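Local coordinates for 3-hydroxyisobutyryl-CoA hydrolase (Mycobacterium thermoresistibile, PDB 4HDT), which probably hydrolyses 3-hydroxyisobutyryl-CoA to 3-hydroxyisobutyrate and free CoA, as a zinc-binding member of the crotonase-like (enoyl-CoA hydratase/isomerase) family, at residues A[91-103]-A[339-351]. Numbering follows the deposited sequence.
Sequences WFDEYRLNAHIGR and FAPVDPELTFEGE. With ZN (zinc ion), chain B.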
loop_
_atom_site.group_PDB
_atom_site.type_symbol
_atom_site.label_atom_id
_atom_site.label_comp_id
_atom_site.label_asym_id
_atom_site.label_seq_id
_atom_site.Cartn_x
_atom_site.Cartn_y
_atom_site.Cartn_z
ATOM N N TRP A 91 -2.779 -13.668 -1.132
ATOM C CA TRP A 91 -1.519 -12.916 -0.971
ATOM C C TRP A 91 -0.461 -13.451 -1.929
ATOM O O TRP A 91 0.330 -12.672 -2.469
ATOM C CB TRP A 91 -1.038 -12.999 0.459
ATOM C CG TRP A 91 -1.824 -12.219 1.433
ATOM C CD1 TRP A 91 -2.424 -11.034 1.211
ATOM C CD2 TRP A 91 -2.073 -12.545 2.792
ATOM N NE1 TRP A 91 -3.049 -10.588 2.342
ATOM C CE2 TRP A 91 -2.844 -11.503 3.341
ATOM C CE3 TRP A 91 -1.720 -13.613 3.606
ATOM C CZ2 TRP A 91 -3.265 -11.504 4.703
ATOM C CZ3 TRP A 91 -2.120 -13.614 4.956
ATOM C CH2 TRP A 91 -2.896 -12.582 5.480
ATOM N N PHE A 92 -0.401 -14.759 -2.111
ATOM C CA PHE A 92 0.549 -15.346 -3.058
ATOM C C PHE A 92 0.369 -14.730 -4.458
ATOM O O PHE A 92 1.320 -14.247 -5.067
ATOM C CB PHE A 92 0.366 -16.877 -3.068
ATOM C CG PHE A 92 1.476 -17.644 -3.709
ATOM C CD1 PHE A 92 1.451 -17.939 -5.046
ATOM C CD2 PHE A 92 2.517 -18.123 -2.947
ATOM C CE1 PHE A 92 2.481 -18.669 -5.643
ATOM C CE2 PHE A 92 3.549 -18.839 -3.519
ATOM C CZ PHE A 92 3.535 -19.104 -4.869
ATOM N N ASP A 93 -0.847 -14.724 -4.974
ATOM C CA ASP A 93 -1.157 -14.169 -6.278
ATOM C C ASP A 93 -1.021 -12.635 -6.299
ATOM O O ASP A 93 -0.535 -12.056 -7.269
ATOM C CB ASP A 93 -2.569 -14.584 -6.713
ATOM C CG ASP A 93 -2.663 -16.055 -7.086
ATOM O OD1 ASP A 93 -1.631 -16.693 -7.495
ATOM O OD2 ASP A 93 -3.791 -16.625 -7.006
ATOM N N GLU A 94 -1.431 -11.982 -5.213
ATOM C CA GLU A 94 -1.366 -10.529 -5.164
ATOM C C GLU A 94 0.073 -10.030 -5.158
ATOM O O GLU A 94 0.399 -9.105 -5.898
ATOM C CB GLU A 94 -2.085 -9.989 -3.932
ATOM C CG GLU A 94 -2.148 -8.465 -3.864
ATOM C CD GLU A 94 -2.777 -7.978 -2.586
ATOM O OE1 GLU A 94 -2.504 -8.612 -1.545
ATOM O OE2 GLU A 94 -3.519 -6.974 -2.591
ATOM N N TYR A 95 0.909 -10.661 -4.366
ATOM C CA TYR A 95 2.298 -10.206 -4.255
ATOM C C TYR A 95 3.046 -10.515 -5.546
ATOM O O TYR A 95 3.893 -9.740 -5.985
ATOM C CB TYR A 95 3.039 -10.748 -3.044
ATOM C CG TYR A 95 2.441 -10.399 -1.666
ATOM C CD1 TYR A 95 1.326 -9.582 -1.526
ATOM C CD2 TYR A 95 2.982 -10.931 -0.532
ATOM C CE1 TYR A 95 0.762 -9.321 -0.285
ATOM C CE2 TYR A 95 2.442 -10.669 0.722
ATOM C CZ TYR A 95 1.321 -9.904 0.846
ATOM O OH TYR A 95 0.807 -9.743 2.121
ATOM N N ARG A 96 2.749 -11.623 -6.200
ATOM C CA ARG A 96 3.291 -11.845 -7.521
ATOM C C ARG A 96 2.869 -10.770 -8.549
ATOM O O ARG A 96 3.685 -10.322 -9.370
ATOM C CB ARG A 96 2.928 -13.269 -7.997
ATOM C CG ARG A 96 3.787 -14.346 -7.314
ATOM C CD ARG A 96 3.177 -15.763 -7.375
ATOM N NE ARG A 96 2.895 -16.200 -8.717
ATOM C CZ ARG A 96 3.740 -16.881 -9.506
ATOM N NH1 ARG A 96 4.967 -17.188 -9.088
ATOM N NH2 ARG A 96 3.373 -17.249 -10.736
ATOM N N LEU A 97 1.622 -10.334 -8.477
ATOM C CA LEU A 97 1.146 -9.252 -9.308
ATOM C C LEU A 97 1.894 -7.956 -8.980
ATOM O O LEU A 97 2.318 -7.233 -9.895
ATOM C CB LEU A 97 -0.368 -9.048 -9.127
ATOM C CG LEU A 97 -0.990 -7.749 -9.713
ATOM C CD1 LEU A 97 -0.845 -7.693 -11.218
ATOM C CD2 LEU A 97 -2.462 -7.592 -9.304
ATOM N N ASN A 98 2.022 -7.654 -7.688
ATOM C CA ASN A 98 2.763 -6.418 -7.260
ATOM C C ASN A 98 4.173 -6.386 -7.865
ATOM O O ASN A 98 4.615 -5.374 -8.431
ATOM C CB ASN A 98 2.845 -6.301 -5.714
ATOM C CG ASN A 98 1.495 -6.327 -5.002
ATOM O OD1 ASN A 98 1.374 -6.955 -3.925
ATOM N ND2 ASN A 98 0.505 -5.633 -5.535
ATOM N N ALA A 99 4.875 -7.505 -7.761
ATOM C CA ALA A 99 6.222 -7.652 -8.330
ATOM C C ALA A 99 6.240 -7.511 -9.823
ATOM O O ALA A 99 7.116 -6.845 -10.403
ATOM C CB ALA A 99 6.824 -8.959 -7.890
ATOM N N HIS A 100 5.266 -8.126 -10.485
ATOM C CA HIS A 100 5.192 -7.986 -11.924
ATOM C C HIS A 100 4.962 -6.571 -12.414
ATOM O O HIS A 100 5.613 -6.120 -13.327
ATOM C CB HIS A 100 4.152 -8.891 -12.546
ATOM C CG HIS A 100 4.478 -9.201 -13.978
ATOM N ND1 HIS A 100 3.566 -9.755 -14.847
ATOM C CD2 HIS A 100 5.625 -9.042 -14.686
ATOM C CE1 HIS A 100 4.145 -9.938 -16.024
ATOM N NE2 HIS A 100 5.395 -9.517 -15.946
ATOM N N ILE A 101 4.098 -5.838 -11.757
ATOM C CA ILE A 101 3.934 -4.400 -12.065
ATOM C C ILE A 101 5.245 -3.672 -11.881
ATOM O O ILE A 101 5.638 -2.854 -12.734
ATOM C CB ILE A 101 2.834 -3.772 -11.176
ATOM C CG1 ILE A 101 1.462 -4.447 -11.434
ATOM C CG2 ILE A 101 2.746 -2.271 -11.435
ATOM C CD1 ILE A 101 0.464 -4.243 -10.284
ATOM N N GLY A 102 5.934 -3.972 -10.788
ATOM C CA GLY A 102 7.246 -3.393 -10.513
ATOM C C GLY A 102 8.308 -3.613 -11.588
ATOM O O GLY A 102 9.127 -2.677 -11.842
ATOM N N ARG A 103 8.356 -4.817 -12.186
ATOM C CA ARG A 103 9.262 -5.176 -13.284
ATOM C C ARG A 103 8.785 -4.807 -14.667
ATOM O O ARG A 103 9.506 -4.989 -15.646
ATOM C CB ARG A 103 9.358 -6.727 -13.348
ATOM C CG ARG A 103 10.085 -7.297 -12.194
ATOM C CD ARG A 103 10.440 -8.759 -12.457
ATOM N NE ARG A 103 9.359 -9.616 -12.957
ATOM C CZ ARG A 103 8.455 -10.251 -12.187
ATOM N NH1 ARG A 103 8.464 -10.160 -10.865
ATOM N NH2 ARG A 103 7.544 -10.997 -12.746
ATOM N N PHE A 339 8.575 -13.497 11.429
ATOM C CA PHE A 339 9.548 -13.596 10.356
ATOM C C PHE A 339 9.983 -15.030 10.120
ATOM O O PHE A 339 10.885 -15.260 9.329
ATOM C CB PHE A 339 10.749 -12.684 10.670
ATOM C CG PHE A 339 10.381 -11.240 10.722
ATOM C CD1 PHE A 339 10.353 -10.492 9.568
ATOM C CD2 PHE A 339 10.029 -10.620 11.923
ATOM C CE1 PHE A 339 9.957 -9.161 9.592
ATOM C CE2 PHE A 339 9.658 -9.292 11.957
ATOM C CZ PHE A 339 9.613 -8.562 10.801
ATOM N N ALA A 340 9.282 -15.984 10.735
ATOM C CA ALA A 340 9.603 -17.390 10.559
ATOM C C ALA A 340 9.388 -17.843 9.116
ATOM O O ALA A 340 8.463 -17.365 8.403
ATOM C CB ALA A 340 8.794 -18.241 11.508
ATOM N N PRO A 341 10.257 -18.763 8.659
ATOM C CA PRO A 341 10.050 -19.419 7.365
ATOM C C PRO A 341 8.695 -20.056 7.257
ATOM O O PRO A 341 8.162 -20.555 8.249
ATOM C CB PRO A 341 11.078 -20.560 7.375
ATOM C CG PRO A 341 12.156 -20.098 8.274
ATOM C CD PRO A 341 11.532 -19.156 9.281
ATOM N N VAL A 342 8.180 -20.100 6.041
ATOM C CA VAL A 342 6.923 -20.779 5.760
ATOM C C VAL A 342 7.148 -21.707 4.565
ATOM O O VAL A 342 8.154 -21.589 3.880
ATOM C CB VAL A 342 5.804 -19.763 5.479
ATOM C CG1 VAL A 342 5.581 -18.891 6.708
ATOM C CG2 VAL A 342 6.085 -18.945 4.217
ATOM N N ASP A 343 6.215 -22.616 4.322
ATOM C CA ASP A 343 6.393 -23.643 3.299
ATOM C C ASP A 343 5.057 -23.844 2.604
ATOM O O ASP A 343 4.143 -24.423 3.196
ATOM C CB ASP A 343 6.887 -24.935 3.933
ATOM C CG ASP A 343 7.236 -26.005 2.899
ATOM O OD1 ASP A 343 6.883 -25.871 1.709
ATOM O OD2 ASP A 343 7.861 -27.012 3.270
ATOM N N PRO A 344 4.941 -23.420 1.330
ATOM C CA PRO A 344 6.008 -22.905 0.501
ATOM C C PRO A 344 6.255 -21.436 0.792
ATOM O O PRO A 344 5.346 -20.719 1.202
ATOM C CB PRO A 344 5.453 -23.065 -0.922
ATOM C CG PRO A 344 4.000 -22.880 -0.757
ATOM C CD PRO A 344 3.700 -23.615 0.545
ATOM N N GLU A 345 7.487 -21.018 0.571
ATOM C CA GLU A 345 7.810 -19.608 0.537
ATOM C C GLU A 345 7.177 -18.988 -0.716
ATOM O O GLU A 345 6.810 -19.689 -1.676
ATOM C CB GLU A 345 9.316 -19.412 0.498
ATOM C CG GLU A 345 10.082 -20.013 1.664
ATOM C CD GLU A 345 10.116 -19.169 2.928
ATOM O OE1 GLU A 345 9.560 -18.071 2.986
ATOM O OE2 GLU A 345 10.727 -19.619 3.912
ATOM N N LEU A 346 7.063 -17.660 -0.728
ATOM C CA LEU A 346 6.551 -16.954 -1.906
ATOM C C LEU A 346 7.636 -17.109 -2.996
ATOM O O LEU A 346 8.829 -16.899 -2.733
ATOM C CB LEU A 346 6.306 -15.475 -1.563
ATOM C CG LEU A 346 5.910 -14.580 -2.730
ATOM C CD1 LEU A 346 4.545 -14.970 -3.244
ATOM C CD2 LEU A 346 5.895 -13.116 -2.368
ATOM N N THR A 347 7.209 -17.537 -4.181
ATOM C CA THR A 347 8.097 -17.664 -5.346
ATOM C C THR A 347 7.491 -16.940 -6.554
ATOM O O THR A 347 6.289 -16.663 -6.600
ATOM C CB THR A 347 8.352 -19.145 -5.704
ATOM O OG1 THR A 347 7.098 -19.812 -5.923
ATOM C CG2 THR A 347 9.083 -19.793 -4.571
ATOM N N PHE A 348 8.358 -16.589 -7.515
ATOM C CA PHE A 348 7.972 -15.706 -8.630
ATOM C C PHE A 348 8.181 -16.303 -10.010
ATOM O O PHE A 348 8.237 -15.591 -11.006
ATOM C CB PHE A 348 8.748 -14.409 -8.526
ATOM C CG PHE A 348 8.480 -13.688 -7.255
ATOM C CD1 PHE A 348 9.245 -13.965 -6.132
ATOM C CD2 PHE A 348 7.497 -12.735 -7.177
ATOM C CE1 PHE A 348 9.002 -13.327 -4.936
ATOM C CE2 PHE A 348 7.261 -12.082 -5.995
ATOM C CZ PHE A 348 8.010 -12.374 -4.866
ATOM N N GLU A 349 8.295 -17.601 -10.075
ATOM C CA GLU A 349 8.596 -18.213 -11.345
ATOM C C GLU A 349 7.272 -18.478 -12.092
ATOM O O GLU A 349 6.174 -18.318 -11.499
ATOM C CB GLU A 349 9.616 -19.334 -11.107
ATOM C CG GLU A 349 10.944 -18.669 -10.661
ATOM C CD GLU A 349 11.992 -19.591 -10.048
ATOM O OE1 GLU A 349 12.104 -20.737 -10.502
ATOM O OE2 GLU A 349 12.755 -19.140 -9.143
ATOM N N GLY A 350 7.344 -18.710 -13.406
ATOM C CA GLY A 350 6.153 -18.744 -14.299
ATOM C C GLY A 350 5.977 -17.526 -15.217
ATOM O O GLY A 350 4.899 -17.275 -15.767
ATOM N N GLU A 351 7.041 -16.732 -15.364
ATOM C CA GLU A 351 6.994 -15.511 -16.141
ATOM C C GLU A 351 6.606 -15.757 -17.617
ATOM O O GLU A 351 6.956 -16.789 -18.206
ATOM C CB GLU A 351 8.371 -14.838 -16.010
ATOM C CG GLU A 351 8.636 -13.686 -16.931
ATOM C CD GLU A 351 7.831 -12.463 -16.615
ATOM O OE1 GLU A 351 7.573 -11.734 -17.577
ATOM O OE2 GLU A 351 7.488 -12.235 -15.433
HETATM ZN ZN ZN B . 7.025 -9.841 -17.212
#
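A first torsion of -165° on Phe92 and one of 174° on Leu346 set each CG opposite its own backbone N, and the two side chains meet: Leu346 CD1 sits over one face of the Phe92 ring, 4.1 Å from its centroid, in a CH-pi contact. The other methyl, CD2, packs on CB of Tyr95, whose hydroxyl is hydrogen-bonded to Asp150 and Ser296. One turn on from Phe92, Arg96 bends at chi3 so that its guanidinium meets the backbone edge-on. NH1 bonds Thr347 O at 2.9 Å, from above that carbonyl's plane, and also Glu349 O, on a lone pair; NH2 reaches the same Glu349 O at 3.1 Å, so one oxygen is gripped twice and the guanidinium is held against rotation. Here the C-terminal tail of a crotonase-like fold lies along helix 85-103, with Phe348 CE2 against Ala99 CB at 3.7 Å. At the helix end a zinc ion pins the last ordered residue to the helix: His100 NE2 binds it at 2.1 Å and Glu351 OE1 at 2.0 Å, with Glu49 of helix 35-49 as a further ligand. Glu351 OE2 turns instead to Arg103 NH2, a 3.0 Å salt bridge with guanidinium and carboxylate planes 83° apart.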